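Local coordinates for putative GH105 family protein (Salmonella enterica subsp. enterica serovar Paratyphi A, PDB 3QWT), which is of unknown function but is probably a glycoside hydrolase of family GH105, built as an alpha/alpha toroid, at residues T106-T111 and I156-E161; P146-G151 and N162-W167. One frame throughout, in Å; residues are numbered along the deposited sequence.

Overall arrangement
Both contacts lie at loop ends of the alpha/alpha toroid, on the same side of the chain's centre, and both use the long connection between helix 131-143 and strand 165-167. Contact 1 ties that connection to the loop joining helices 86-102 and 114-125. Contact 2 folds the start of that connection against its end and the strand itself. Their centres are about 13 Å apart, and they touch where I156 CD1 packs on P146 CG. Contact 1 is the more buried and relies on one backbone bond, side chains packed on L158, and a bridging water. Contact 2 is only partly buried, and there a glutamine amide bonds to a backbone N-H and a carboxylate.

Contact 1: residues T106-T111 and I156-E161; sequences TKNVNT and ITLAEE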
ATOM      1  N   THR A 106      32.034  -3.055 -31.106  1.00 32.83           N
ATOM      2  CA  THR A 106      30.932  -2.192 -31.513  1.00 24.64           C
ATOM      3  C   THR A 106      29.575  -2.816 -31.178  1.00 32.58           C
ATOM      4  O   THR A 106      29.468  -4.027 -31.058  1.00 37.20           O
ATOM      5  CB  THR A 106      30.997  -1.836 -33.021  1.00 37.83           C
ATOM      6  OG1 THR A 106      31.147  -3.033 -33.780  1.00 38.90           O
ATOM      7  CG2 THR A 106      32.194  -0.905 -33.306  1.00 33.66           C
ATOM      8  N   LYS A 107      28.553  -1.974 -31.028  1.00 31.72           N
ATOM      9  CA  LYS A 107      27.241  -2.412 -30.562  1.00 36.13           C
ATOM     10  C   LYS A 107      26.289  -2.807 -31.689  1.00 35.97           C
ATOM     11  O   LYS A 107      26.137  -2.090 -32.675  1.00 35.64           O
ATOM     12  CB  LYS A 107      26.588  -1.325 -29.701  1.00 31.24           C
ATOM     13  CG  LYS A 107      27.364  -0.980 -28.421  1.00 34.68           C
ATOM     14  CD  LYS A 107      26.523  -0.092 -27.489  1.00 29.73           C
ATOM     15  CE  LYS A 107      27.327   0.375 -26.278  1.00 30.50           C
ATOM     16  NZ  LYS A 107      28.374   1.377 -26.672  1.00 35.49           N
ATOM     17  N   ASN A 108      25.643  -3.953 -31.515  1.00 33.10           N
ATOM     18  CA  ASN A 108      24.640  -4.439 -32.453  1.00 36.78           C
ATOM     19  C   ASN A 108      23.842  -5.580 -31.830  1.00 36.72           C
ATOM     20  O   ASN A 108      24.135  -6.006 -30.709  1.00 37.29           O
ATOM     21  CB  ASN A 108      25.292  -4.895 -33.761  1.00 39.09           C
ATOM     22  CG  ASN A 108      26.325  -5.982 -33.548  1.00 42.12           C
ATOM     23  OD1 ASN A 108      26.005  -7.083 -33.081  1.00 40.45           O
ATOM     24  ND2 ASN A 108      27.579  -5.684 -33.897  1.00 44.18           N
ATOM     25  N   VAL A 109      22.857  -6.094 -32.565  1.00 38.66           N
ATOM     26  CA  VAL A 109      21.947  -7.100 -32.019  1.00 29.57           C
ATOM     27  C   VAL A 109      22.721  -8.278 -31.438  1.00 31.36           C
ATOM     28  O   VAL A 109      22.336  -8.830 -30.413  1.00 29.84           O
ATOM     29  CB  VAL A 109      20.900  -7.571 -33.060  1.00 30.16           C
ATOM     30  CG1 VAL A 109      21.549  -8.400 -34.178  1.00 34.51           C
ATOM     31  CG2 VAL A 109      19.803  -8.377 -32.385  1.00 24.36           C
ATOM     32  N   ASN A 110      23.831  -8.635 -32.086  1.00 32.40           N
ATOM     33  CA  ASN A 110      24.619  -9.821 -31.700  1.00 32.25           C
ATOM     34  C   ASN A 110      25.659  -9.634 -30.601  1.00 33.72           C
ATOM     35  O   ASN A 110      25.772 -10.460 -29.690  1.00 34.86           O
ATOM     36  CB  ASN A 110      25.280 -10.448 -32.920  1.00 24.11           C
ATOM     37  CG  ASN A 110      24.256 -11.070 -33.872  1.00 33.37           C
ATOM     38  OD1 ASN A 110      23.217 -11.556 -33.436  1.00 27.85           O
ATOM     39  ND2 ASN A 110      24.552 -11.047 -35.172  1.00 28.53           N
ATOM     40  N   THR A 111      26.426  -8.559 -30.676  1.00 28.79           N
ATOM     41  CA  THR A 111      27.430  -8.318 -29.641  1.00 23.05           C
ATOM     42  C   THR A 111      26.785  -8.027 -28.261  1.00 27.70           C
ATOM     43  O   THR A 111      27.468  -7.979 -27.233  1.00 26.81           O
ATOM     44  CB  THR A 111      28.378  -7.190 -30.061  1.00 24.07           C
ATOM     45  OG1 THR A 111      27.623  -5.995 -30.302  1.00 30.12           O
ATOM     46  CG2 THR A 111      29.161  -7.584 -31.341  1.00 23.78           C
ATOM     47  N   ILE A 156      20.244  -5.465 -36.717  1.00 40.81           N
ATOM     48  CA  ILE A 156      21.511  -4.929 -37.187  1.00 33.76           C
ATOM     49  C   ILE A 156      22.705  -5.682 -36.602  1.00 37.69           C
ATOM     50  O   ILE A 156      22.772  -5.975 -35.412  1.00 36.75           O
ATOM     51  CB  ILE A 156      21.660  -3.414 -36.933  1.00 35.97           C
ATOM     52  CG1 ILE A 156      22.956  -2.899 -37.570  1.00 31.53           C
ATOM     53  CG2 ILE A 156      21.678  -3.119 -35.457  1.00 39.07           C
ATOM     54  CD1 ILE A 156      23.161  -1.410 -37.398  1.00 30.57           C
ATOM     55  N   THR A 157      23.666  -5.950 -37.466  1.00 32.31           N
ATOM     56  CA  THR A 157      24.721  -6.905 -37.197  1.00 37.69           C
ATOM     57  C   THR A 157      26.116  -6.259 -37.278  1.00 42.22           C
ATOM     58  O   THR A 157      26.232  -5.082 -37.619  1.00 47.52           O
ATOM     59  CB  THR A 157      24.530  -8.051 -38.199  1.00 42.17           C
ATOM     60  OG1 THR A 157      23.632  -9.009 -37.625  1.00 51.95           O
ATOM     61  CG2 THR A 157      25.820  -8.701 -38.623  1.00 42.24           C
ATOM     62  N   LEU A 158      27.167  -7.000 -36.928  1.00 42.46           N
ATOM     63  CA  LEU A 158      28.529  -6.499 -37.111  1.00 42.37           C
ATOM     64  C   LEU A 158      28.747  -6.156 -38.580  1.00 46.40           C
ATOM     65  O   LEU A 158      29.441  -5.186 -38.909  1.00 47.48           O
ATOM     66  CB  LEU A 158      29.565  -7.546 -36.686  1.00 38.41           C
ATOM     67  CG  LEU A 158      30.000  -7.629 -35.221  1.00 44.17           C
ATOM     68  CD1 LEU A 158      30.688  -8.954 -34.946  1.00 38.57           C
ATOM     69  CD2 LEU A 158      30.931  -6.471 -34.855  1.00 41.10           C
ATOM     70  N   ALA A 159      28.128  -6.958 -39.448  1.00 38.61           N
ATOM     71  CA  ALA A 159      28.425  -6.962 -40.881  1.00 44.09           C
ATOM     72  C   ALA A 159      27.423  -6.253 -41.803  1.00 46.21           C
ATOM     73  O   ALA A 159      27.791  -5.793 -42.883  1.00 55.36           O
ATOM     74  CB  ALA A 159      28.626  -8.390 -41.357  1.00 52.71           C
ATOM     75  N   GLU A 160      26.164  -6.178 -41.391  1.00 40.41           N
ATOM     76  CA  GLU A 160      25.119  -5.625 -42.248  1.00 36.48           C
ATOM     77  C   GLU A 160      24.154  -4.752 -41.467  1.00 41.50           C
ATOM     78  O   GLU A 160      23.840  -5.045 -40.306  1.00 36.47           O
ATOM     79  CB  GLU A 160      24.311  -6.755 -42.882  1.00 30.16           C
ATOM     80  CG  GLU A 160      25.144  -7.788 -43.640  1.00 45.69           C
ATOM     81  CD  GLU A 160      24.269  -8.785 -44.419  1.00 59.88           C
ATOM     82  OE1 GLU A 160      23.594  -8.352 -45.389  1.00 65.54           O
ATOM     83  OE2 GLU A 160      24.258  -9.989 -44.057  1.00 53.31           O
ATOM     84  N   GLU A 161      23.662  -3.693 -42.109  1.00 40.64           N
ATOM     85  CA  GLU A 161      22.563  -2.926 -41.546  1.00 41.30           C
ATOM     86  C   GLU A 161      21.300  -3.779 -41.409  1.00 42.54           C
ATOM     87  O   GLU A 161      20.672  -3.808 -40.332  1.00 33.03           O
ATOM     88  CB  GLU A 161      22.267  -1.688 -42.384  1.00 46.71           C
ATOM     89  CG  GLU A 161      23.216  -0.543 -42.127  1.00 58.59           C
ATOM     90  CD  GLU A 161      22.743   0.754 -42.758  1.00 67.35           C
ATOM     91  OE1 GLU A 161      21.533   0.861 -43.069  1.00 63.20           O
ATOM     92  OE2 GLU A 161      23.585   1.666 -42.940  1.00 72.78           O
TER
HETATM   93  O   HOH W   1      27.280  -9.551 -36.131  1.00 53.33           O
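An Asx motif at N108 shapes the loop between helices 86-102 and 114-125, and this loop packs on I156-L158 at one end of the alpha/alpha toroid. One backbone bond joins the two segments: V109 N donates to I156 O at 2.9 Å. I156 O also lies 3.0 Å from V109 CG1.

N108 CG sits between the backbone N and the carbonyl carbon (chi1 58°), which turns OD1 back over the loop. There OD1 accepts a hydrogen bond from T111 N at 2.9 Å, fairly straight at 166° and coming from above the carbonyl plane. N108 ND2 lies against L158, 3.4 Å from L158 CG. It is also close to L158 N, but both are donors and no bond forms. T111 OG1 closes the loop further by donating to T106 O, in the carbonyl plane and on a lone pair. T111 CG2 packs on L158 CG, and T106 OG1 touches L158 CD2 while bonding to R55.

N110 ND2 binds a glycerol, probably from the crystallisation liquor. I156 packs on L13 of the second subunit. A water bridges the two segments, accepting from L158 N at 2.7 Å and from N110 ND2 at 3.3 Å.

Contact 2: residues P146-G151 and N162-W167; sequences PRTDHG and NHQQMW
Q164 reaches across to T148 and D149 and joins the two ends of the connection that leads into strand 165-167. Q164 is the third residue of a type II beta turn from N162 to Q165. The turn is closed by Q165 N bonding to N162 O.

From CB, Q164 CG lies beside the backbone N, and the chain bends at chi2 (-75°). This bend brings the terminal amide to T148 and D149. Q164 CD comes 3.6 Å from D149 OD1. OE1 lies 3.3 Å from T148 CB. It also accepts a hydrogen bond from D149 N at 3.2 Å, in the carbonyl plane and on a lone pair. NE2 donates to D149 OD1 at 2.9 Å, with an angle of 164° at the hydrogen. OD1 is in the plane of the amide, but NE2 comes from above the carboxylate plane, and the two planes are 75° apart. Both ends of the amide are therefore used, which should fix its rotation.

T148 packs beside this pair. Its CG2 rests 3.6 Å from Q164 C. Its OG1 donates to D149 O at 2.8 Å and lies 3.9 Å from SE of M166, a selenomethionine. The T148 and M166 side chains cross at about a right angle.

R147 forms a salt bridge with E193 of helix 188-205, and the M166 side chain packs on Q197, L200, H201 and N204 of the same helix. Strand 165-167 pairs antiparallel with strand 216-218, with M166 bonded through its backbone to W217.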
ATOM      1  N   PRO A 146      18.999   0.909 -34.069  1.00 25.89           N
ATOM      2  CA  PRO A 146      18.098   1.194 -35.185  1.00 28.38           C
ATOM      3  C   PRO A 146      16.735   0.491 -34.983  1.00 31.90           C
ATOM      4  O   PRO A 146      16.715  -0.670 -34.567  1.00 35.42           O
ATOM      5  CB  PRO A 146      18.828   0.577 -36.392  1.00 22.35           C
ATOM      6  CG  PRO A 146      20.224   0.474 -36.013  1.00 29.28           C
ATOM      7  CD  PRO A 146      20.272   0.320 -34.513  1.00 30.73           C
ATOM      8  N   ARG A 147      15.625   1.171 -35.266  1.00 29.65           N
ATOM      9  CA  ARG A 147      14.301   0.505 -35.234  1.00 37.72           C
ATOM     10  C   ARG A 147      13.659   0.458 -36.612  1.00 32.89           C
ATOM     11  O   ARG A 147      13.855   1.362 -37.421  1.00 31.95           O
ATOM     12  CB  ARG A 147      13.324   1.199 -34.275  1.00 33.19           C
ATOM     13  CG  ARG A 147      13.786   1.289 -32.825  1.00 39.39           C
ATOM     14  CD  ARG A 147      13.845  -0.072 -32.158  1.00 42.77           C
ATOM     15  NE  ARG A 147      13.581   0.025 -30.723  1.00 39.81           N
ATOM     16  CZ  ARG A 147      14.520   0.100 -29.783  1.00 30.81           C
ATOM     17  NH1 ARG A 147      15.800   0.097 -30.113  1.00 28.26           N
ATOM     18  NH2 ARG A 147      14.183   0.193 -28.505  1.00 34.33           N
ATOM     19  N   THR A 148      12.873  -0.582 -36.861  1.00 33.32           N
ATOM     20  CA  THR A 148      12.080  -0.662 -38.068  1.00 26.57           C
ATOM     21  C   THR A 148      10.791   0.103 -37.838  1.00 30.89           C
ATOM     22  O   THR A 148      10.596   0.668 -36.764  1.00 29.27           O
ATOM     23  CB  THR A 148      11.711  -2.115 -38.394  1.00 29.79           C
ATOM     24  OG1 THR A 148      10.731  -2.591 -37.462  1.00 29.30           O
ATOM     25  CG2 THR A 148      12.941  -3.015 -38.348  1.00 29.00           C
ATOM     26  N   ASP A 149       9.927   0.124 -38.859  1.00 24.66           N
ATOM     27  CA  ASP A 149       8.532   0.498 -38.715  1.00 31.02           C
ATOM     28  C   ASP A 149       7.983  -0.092 -37.425  1.00 32.03           C
ATOM     29  O   ASP A 149       8.367  -1.199 -37.025  1.00 26.20           O
ATOM     30  CB  ASP A 149       7.706  -0.089 -39.876  1.00 36.82           C
ATOM     31  CG  ASP A 149       8.000   0.573 -41.221  1.00 43.36           C
ATOM     32  OD1 ASP A 149       8.977   1.351 -41.328  1.00 46.18           O
ATOM     33  OD2 ASP A 149       7.248   0.297 -42.178  1.00 44.87           O
ATOM     34  N   HIS A 150       7.069   0.639 -36.794  1.00 26.06           N
ATOM     35  CA  HIS A 150       6.365   0.157 -35.613  1.00 28.61           C
ATOM     36  C   HIS A 150       7.349  -0.157 -34.499  1.00 31.03           C
ATOM     37  O   HIS A 150       7.077  -0.981 -33.635  1.00 35.05           O
ATOM     38  CB  HIS A 150       5.519  -1.073 -35.966  1.00 27.42           C
ATOM     39  CG  HIS A 150       4.431  -0.782 -36.945  1.00 32.63           C
ATOM     40  ND1 HIS A 150       3.388   0.076 -36.660  1.00 37.06           N
ATOM     41  CD2 HIS A 150       4.219  -1.225 -38.210  1.00 36.63           C
ATOM     42  CE1 HIS A 150       2.581   0.149 -37.706  1.00 35.37           C
ATOM     43  NE2 HIS A 150       3.057  -0.637 -38.658  1.00 34.37           N
ATOM     44  N   GLY A 151       8.501   0.503 -34.547  1.00 32.73           N
ATOM     45  CA  GLY A 151       9.465   0.434 -33.473  1.00 37.59           C
ATOM     46  C   GLY A 151       9.955  -0.969 -33.213  1.00 39.18           C
ATOM     47  O   GLY A 151      10.352  -1.297 -32.099  1.00 33.93           O
ATOM     48  N   ASN A 162      20.944  -4.469 -42.497  1.00 32.33           N
ATOM     49  CA  ASN A 162      19.685  -5.199 -42.578  1.00 33.67           C
ATOM     50  C   ASN A 162      18.508  -4.262 -42.363  1.00 40.43           C
ATOM     51  O   ASN A 162      17.598  -4.528 -41.573  1.00 32.94           O
ATOM     52  CB  ASN A 162      19.656  -6.349 -41.582  1.00 38.15           C
ATOM     53  CG  ASN A 162      20.703  -7.390 -41.886  1.00 46.91           C
ATOM     54  OD1 ASN A 162      20.893  -7.771 -43.038  1.00 52.04           O
ATOM     55  ND2 ASN A 162      21.405  -7.844 -40.857  1.00 46.17           N
ATOM     56  N   HIS A 163      18.538  -3.152 -43.084  1.00 45.06           N
ATOM     57  CA  HIS A 163      17.482  -2.166 -43.002  1.00 40.98           C
ATOM     58  C   HIS A 163      16.103  -2.824 -42.957  1.00 38.13           C
ATOM     59  O   HIS A 163      15.812  -3.765 -43.708  1.00 34.20           O
ATOM     60  CB  HIS A 163      17.578  -1.203 -44.182  1.00 43.14           C
ATOM     61  CG  HIS A 163      16.779   0.042 -43.996  1.00 43.46           C
ATOM     62  ND1 HIS A 163      17.019   0.929 -42.967  1.00 50.16           N
ATOM     63  CD2 HIS A 163      15.726   0.540 -44.686  1.00 36.87           C
ATOM     64  CE1 HIS A 163      16.154   1.924 -43.039  1.00 48.37           C
ATOM     65  NE2 HIS A 163      15.358   1.710 -44.072  1.00 41.58           N
ATOM     66  N   GLN A 164      15.266  -2.339 -42.043  1.00 37.43           N
ATOM     67  CA  GLN A 164      13.858  -2.742 -41.982  1.00 37.61           C
ATOM     68  C   GLN A 164      13.589  -4.224 -41.690  1.00 37.95           C
ATOM     69  O   GLN A 164      12.446  -4.659 -41.788  1.00 31.31           O
ATOM     70  CB  GLN A 164      13.143  -2.353 -43.279  1.00 35.39           C
ATOM     71  CG  GLN A 164      12.962  -0.861 -43.460  1.00 36.02           C
ATOM     72  CD  GLN A 164      11.866  -0.296 -42.576  1.00 41.15           C
ATOM     73  OE1 GLN A 164      11.718  -0.681 -41.415  1.00 44.36           O
ATOM     74  NE2 GLN A 164      11.082   0.613 -43.129  1.00 46.25           N
ATOM     75  N   GLN A 165      14.618  -4.994 -41.339  1.00 40.24           N
ATOM     76  CA  GLN A 165      14.444  -6.434 -41.094  1.00 37.21           C
ATOM     77  C   GLN A 165      14.326  -6.777 -39.611  1.00 38.00           C
ATOM     78  O   GLN A 165      14.997  -6.154 -38.759  1.00 33.32           O
ATOM     79  CB  GLN A 165      15.614  -7.245 -41.664  1.00 29.27           C
ATOM     80  CG  GLN A 165      15.819  -7.163 -43.157  1.00 37.93           C
ATOM     81  CD  GLN A 165      17.000  -8.029 -43.599  1.00 39.51           C
ATOM     82  OE1 GLN A 165      17.343  -9.003 -42.930  1.00 42.46           O
ATOM     83  NE2 GLN A 165      17.626  -7.673 -44.718  1.00 34.48           N
HETATM   84  N   MSE A 166      13.491  -7.783 -39.328  1.00 36.75           N
HETATM   85  CA  MSE A 166      13.358  -8.384 -37.996  1.00 35.74           C
HETATM   86  C   MSE A 166      13.625  -9.892 -38.099  1.00 37.62           C
HETATM   87  O   MSE A 166      13.102 -10.558 -38.996  1.00 37.72           O
HETATM   88  CB  MSE A 166      11.960  -8.130 -37.424  1.00 35.83           C
HETATM   89  CG  MSE A 166      11.659  -6.663 -37.120  1.00 36.71           C
HETATM   90 SE   MSE A 166       9.872  -6.268 -36.378  0.75 46.79          SE
HETATM   91  CE  MSE A 166       9.990  -7.160 -34.622  1.00 21.35           C
ATOM     92  N   TRP A 167      14.447 -10.431 -37.204  1.00 34.87           N
ATOM     93  CA  TRP A 167      14.757 -11.868 -37.246  1.00 36.39           C
ATOM     94  C   TRP A 167      14.378 -12.568 -35.949  1.00 35.12           C
ATOM     95  O   TRP A 167      14.371 -11.941 -34.882  1.00 28.58           O
ATOM     96  CB  TRP A 167      16.261 -12.107 -37.461  1.00 35.46           C
ATOM     97  CG  TRP A 167      16.850 -11.537 -38.709  1.00 36.24           C
ATOM     98  CD1 TRP A 167      16.305 -10.594 -39.521  1.00 37.67           C
ATOM     99  CD2 TRP A 167      18.116 -11.880 -39.282  1.00 33.53           C
ATOM    100  NE1 TRP A 167      17.157 -10.324 -40.565  1.00 41.32           N
ATOM    101  CE2 TRP A 167      18.279 -11.095 -40.438  1.00 35.81           C
ATOM    102  CE3 TRP A 167      19.127 -12.775 -38.926  1.00 36.26           C
ATOM    103  CZ2 TRP A 167      19.413 -11.183 -41.256  1.00 41.17           C
ATOM    104  CZ3 TRP A 167      20.260 -12.856 -39.731  1.00 41.67           C
ATOM    105  CH2 TRP A 167      20.387 -12.067 -40.888  1.00 39.72           C
TER